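Local coordinates for polyketide synthase (PDB 3QIT), which acts as a decarboxylating thioesterase that forms the terminal alkene in the biosynthesis of curacin A, at residues Glu6-Leu9 with Asn14-Cys17; Ser68-Glu71 with Ser75-Ser78. All blocks are in the same frame, centred on the assembly; numbering follows the deposited sequence.

Contact 1. Residues Glu6-Leu9 with Asn14-Cys17; sequences EKFL and NQIC
F8 and L9 pair with C17 and I16 in a beta hairpin made of strands 5-11 and 14-21. The hairpin lies at one side of the central sheet of the alpha/beta hydrolase fold, and strand 5-11 is the outermost strand there within this chain. L9 and I16 form an antiparallel hydrogen-bonded pair. The N of L9 gives a bond to the O of I16 (2.9 Å). The N of I16 returns one to the O of L9, shorter at 2.7 Å and almost straight at 175°. F8 and C17 make the next, non-hydrogen-bonded pair, and their side chains share a face of the sheet.

The F8 side chain can be followed outward. F8 CB lies 3.7 Å from Q15 OE1. CG leads on past the carbonyl oxygen of I16, and CD2 stays near that oxygen. Further out the ring reaches C17. F8 CE2 touches C17 CB at 3.5 Å. F8 CZ and CE1 lie by C17 SG, CZ at 3.7 Å. The CA of C17 sits over one face of the F8 ring, offset toward the rim, in a CH-pi contact. The sulfur approaches the same ring obliquely, a Cys sulfur-aromatic contact. With chi1 at -177°, the C17 sulfur points opposite its backbone N and comes to lie between the F8 ring and the E6 chain.

The other face of the hairpin carries L9 and I16. Their side chains lie against helix 78-91, L9 on R87 and E91 and I16 on Q84. E6 runs extended beyond CG, and its OE2 forms a salt bridge with R188 NE. Its CB and CG lie against the cysteine sulfur, with E6 CG 3.7 Å from C17 SG.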
loop_
_atom_site.group_PDB
_atom_site.type_symbol
_atom_site.label_atom_id
_atom_site.label_comp_id
_atom_site.label_asym_id
_atom_site.label_seq_id
_atom_site.Cartn_x
_atom_site.Cartn_y
_atom_site.Cartn_z
ATOM N N GLU B 6 -17.735 20.301 9.605
ATOM C CA GLU B 6 -17.210 19.049 9.087
ATOM C C GLU B 6 -18.112 18.592 7.943
ATOM O O GLU B 6 -19.328 18.661 8.070
ATOM C CB GLU B 6 -17.244 17.964 10.164
ATOM C CG GLU B 6 -16.213 18.159 11.271
ATOM C CD GLU B 6 -16.364 17.132 12.381
ATOM O OE1 GLU B 6 -17.490 16.604 12.577
ATOM O OE2 GLU B 6 -15.357 16.871 13.075
ATOM N N LYS B 7 -17.526 18.171 6.823
ATOM C CA LYS B 7 -18.319 17.556 5.747
ATOM C C LYS B 7 -17.626 16.264 5.357
ATOM O O LYS B 7 -16.396 16.231 5.263
ATOM C CB LYS B 7 -18.401 18.438 4.500
ATOM C CG LYS B 7 -18.919 19.862 4.727
ATOM C CD LYS B 7 -20.392 19.891 5.146
ATOM C CE LYS B 7 -20.743 21.256 5.698
ATOM N NZ LYS B 7 -22.184 21.511 5.580
ATOM N N PHE B 8 -18.398 15.210 5.104
ATOM C CA PHE B 8 -17.783 13.915 4.787
ATOM C C PHE B 8 -17.867 13.599 3.309
ATOM O O PHE B 8 -18.857 13.937 2.649
ATOM C CB PHE B 8 -18.402 12.804 5.630
ATOM C CG PHE B 8 -17.927 12.820 7.051
ATOM C CD1 PHE B 8 -18.466 13.731 7.964
ATOM C CD2 PHE B 8 -16.885 12.004 7.453
ATOM C CE1 PHE B 8 -17.982 13.801 9.268
ATOM C CE2 PHE B 8 -16.415 12.043 8.784
ATOM C CZ PHE B 8 -16.983 12.952 9.692
ATOM N N LEU B 9 -16.800 12.982 2.798
ATOM C CA LEU B 9 -16.691 12.610 1.385
ATOM C C LEU B 9 -16.378 11.108 1.351
ATOM O O LEU B 9 -15.519 10.653 2.078
ATOM C CB LEU B 9 -15.575 13.411 0.711
ATOM C CG LEU B 9 -15.207 13.181 -0.754
ATOM C CD1 LEU B 9 -16.416 13.501 -1.631
ATOM C CD2 LEU B 9 -14.027 14.039 -1.160
ATOM N N ASN B 14 -14.527 4.251 2.208
ATOM C CA ASN B 14 -14.201 4.851 3.498
ATOM C C ASN B 14 -14.740 6.272 3.523
ATOM O O ASN B 14 -15.286 6.738 2.532
ATOM C CB ASN B 14 -12.695 4.871 3.670
ATOM C CG ASN B 14 -12.122 3.490 3.838
ATOM O OD1 ASN B 14 -12.310 2.875 4.867
ATOM N ND2 ASN B 14 -11.403 3.006 2.829
ATOM N N GLN B 15 -14.604 6.946 4.659
ATOM C CA GLN B 15 -15.141 8.320 4.764
ATOM C C GLN B 15 -14.015 9.271 5.075
ATOM O O GLN B 15 -13.231 9.049 6.008
ATOM C CB GLN B 15 -16.197 8.362 5.868
ATOM C CG GLN B 15 -17.421 7.486 5.558
ATOM C CD GLN B 15 -18.282 8.081 4.464
ATOM O OE1 GLN B 15 -18.381 9.296 4.345
ATOM N NE2 GLN B 15 -18.911 7.220 3.650
ATOM N N ILE B 16 -13.937 10.350 4.302
ATOM C CA ILE B 16 -12.948 11.400 4.573
ATOM C C ILE B 16 -13.677 12.543 5.279
ATOM O O ILE B 16 -14.612 13.085 4.730
ATOM C CB ILE B 16 -12.372 11.948 3.256
ATOM C CG1 ILE B 16 -11.637 10.837 2.485
ATOM C CG2 ILE B 16 -11.392 13.134 3.547
ATOM C CD1 ILE B 16 -11.293 11.244 1.038
ATOM N N CYS B 17 -13.195 12.953 6.448
ATOM C CA CYS B 17 -13.756 14.142 7.107
ATOM C C CYS B 17 -13.023 15.383 6.605
ATOM O O CYS B 17 -11.787 15.454 6.704
ATOM C CB CYS B 17 -13.571 14.059 8.629
ATOM S SG CYS B 17 -14.357 15.519 9.443
#

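Contact 2. Residues Ser68-Glu71 with Ser75-Ser78; sequences SHLE and SYSS
H69 and L70 meet Y76 within the connection from strand 55-59 to helix 78-91 of the alpha/beta hydrolase fold. At the start of the first segment, S68 OG accepts a hydrogen bond from Q15 N on strand 14-21. H69 follows, and its CA lies 3.4 Å from Y76 OH. L70 makes the main contact. Its N gives a hydrogen bond to Y76 OH, 2.9 Å long with an angle of 166° at the hydrogen. Its side chain then crosses the tyrosine ring on one face. L70 CB lies 3.7 Å from Y76 CZ, and L70 CG is near Y76 CE1. L70 CD1 ends over the face of the Y76 ring in a CH-pi contact. L70 CD1 also touches S75 CB at 3.7 Å. The first torsion of L70 (chi1 -53°) sets CG anti to the carbonyl carbon and lays the branch over the ring.

S75 OG bonds to S75 OG of the second subunit, so this turn reaches the dimer interface.

Y76 OH also bonds D202 OD2. A phenylalanine here would probably leave the amide of L70 and the carboxylate of D202 without their shared hydroxyl. One oxygen of a buried tyrosine thus ties a backbone amide to a carboxylate, which probably fixes the ring's position.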
loop_
_atom_site.group_PDB
_atom_site.type_symbol
_atom_site.label_atom_id
_atom_site.label_comp_id
_atom_site.label_asym_id
_atom_site.label_seq_id
_atom_site.Cartn_x
_atom_site.Cartn_y
_atom_site.Cartn_z
ATOM N N SER B 68 -12.307 7.735 8.440
ATOM C CA SER B 68 -12.333 6.272 8.653
ATOM C C SER B 68 -10.987 5.697 9.003
ATOM O O SER B 68 -9.944 6.167 8.532
ATOM C CB SER B 68 -12.791 5.550 7.374
ATOM O OG SER B 68 -14.079 5.935 7.068
ATOM N N HIS B 69 -11.022 4.630 9.804
ATOM C CA HIS B 69 -9.834 3.778 9.955
ATOM C C HIS B 69 -9.849 2.776 8.807
ATOM O O HIS B 69 -10.932 2.291 8.402
ATOM C CB HIS B 69 -9.873 3.029 11.282
ATOM C CG HIS B 69 -9.803 3.920 12.485
ATOM N ND1 HIS B 69 -9.626 3.436 13.764
ATOM C CD2 HIS B 69 -9.883 5.268 12.596
ATOM C CE1 HIS B 69 -9.605 4.450 14.611
ATOM N NE2 HIS B 69 -9.771 5.571 13.930
ATOM N N LEU B 70 -8.654 2.442 8.313
ATOM C CA LEU B 70 -8.534 1.472 7.233
ATOM C C LEU B 70 -8.460 0.077 7.838
ATOM O O LEU B 70 -7.521 -0.240 8.578
ATOM C CB LEU B 70 -7.330 1.791 6.329
ATOM C CG LEU B 70 -7.330 3.250 5.805
ATOM C CD1 LEU B 70 -6.131 3.510 4.893
ATOM C CD2 LEU B 70 -8.644 3.527 5.045
ATOM N N GLU B 71 -9.461 -0.752 7.518
ATOM C CA GLU B 71 -9.615 -2.053 8.185
ATOM C C GLU B 71 -8.504 -3.008 7.822
ATOM O O GLU B 71 -8.192 -3.933 8.568
ATOM C CB GLU B 71 -10.934 -2.720 7.823
ATOM C CG GLU B 71 -12.171 -2.098 8.435
ATOM C CD GLU B 71 -13.387 -2.967 8.171
ATOM O OE1 GLU B 71 -14.097 -2.698 7.191
ATOM O OE2 GLU B 71 -13.591 -3.950 8.913
ATOM N N SER B 75 -3.143 -0.963 4.009
ATOM C CA SER B 75 -3.733 0.159 3.261
ATOM C C SER B 75 -3.100 1.486 3.652
ATOM O O SER B 75 -3.171 2.454 2.883
ATOM C CB SER B 75 -5.258 0.210 3.461
ATOM O OG SER B 75 -5.877 -0.973 2.947
ATOM N N TYR B 76 -2.508 1.554 4.847
ATOM C CA TYR B 76 -1.839 2.785 5.291
ATOM C C TYR B 76 -0.486 2.899 4.601
ATOM O O TYR B 76 0.455 2.132 4.882
ATOM C CB TYR B 76 -1.659 2.796 6.816
ATOM C CG TYR B 76 -2.937 3.007 7.595
ATOM C CD1 TYR B 76 -3.604 4.229 7.562
ATOM C CD2 TYR B 76 -3.479 1.983 8.370
ATOM C CE1 TYR B 76 -4.776 4.425 8.287
ATOM C CE2 TYR B 76 -4.671 2.159 9.093
ATOM C CZ TYR B 76 -5.313 3.368 9.035
ATOM O OH TYR B 76 -6.455 3.515 9.792
ATOM N N SER B 77 -0.398 3.834 3.666
ATOM C CA SER B 77 0.829 4.054 2.899
ATOM C C SER B 77 0.803 5.497 2.433
ATOM O O SER B 77 -0.280 6.123 2.397
ATOM C CB SER B 77 0.880 3.115 1.687
ATOM O OG SER B 77 -0.185 3.383 0.765
ATOM N N SER B 78 1.966 6.030 2.065
ATOM C CA SER B 78 2.017 7.371 1.484
ATOM C C SER B 78 1.158 7.450 0.217
ATOM O O SER B 78 0.502 8.464 -0.010
ATOM C CB SER B 78 3.453 7.797 1.176
ATOM O OG SER B 78 4.140 6.773 0.486
#

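Overall arrangement
Contact 1 is partly buried and contact 2 is buried. The first is a regular hairpin, held by reciprocal backbone bonds, with an aromatic ring against a cysteine on one face. The second has no strand pairing. There a tyrosine hydroxyl grips a backbone amide and a leucine lies across the ring. Contact 1 joins two strands, while contact 2 closes one loop on itself; both reach helix 78-91: 6-9/14-17 packs on its side, while 68-71/75-78 leads into its start. The centres are about 14 Å apart, and the two touch where Q15 N probably bonds S68 OG and N14 packs on L70. Both also meet M72 of the second subunit, through N14 in contact 1 and through L70 and S75 in contact 2.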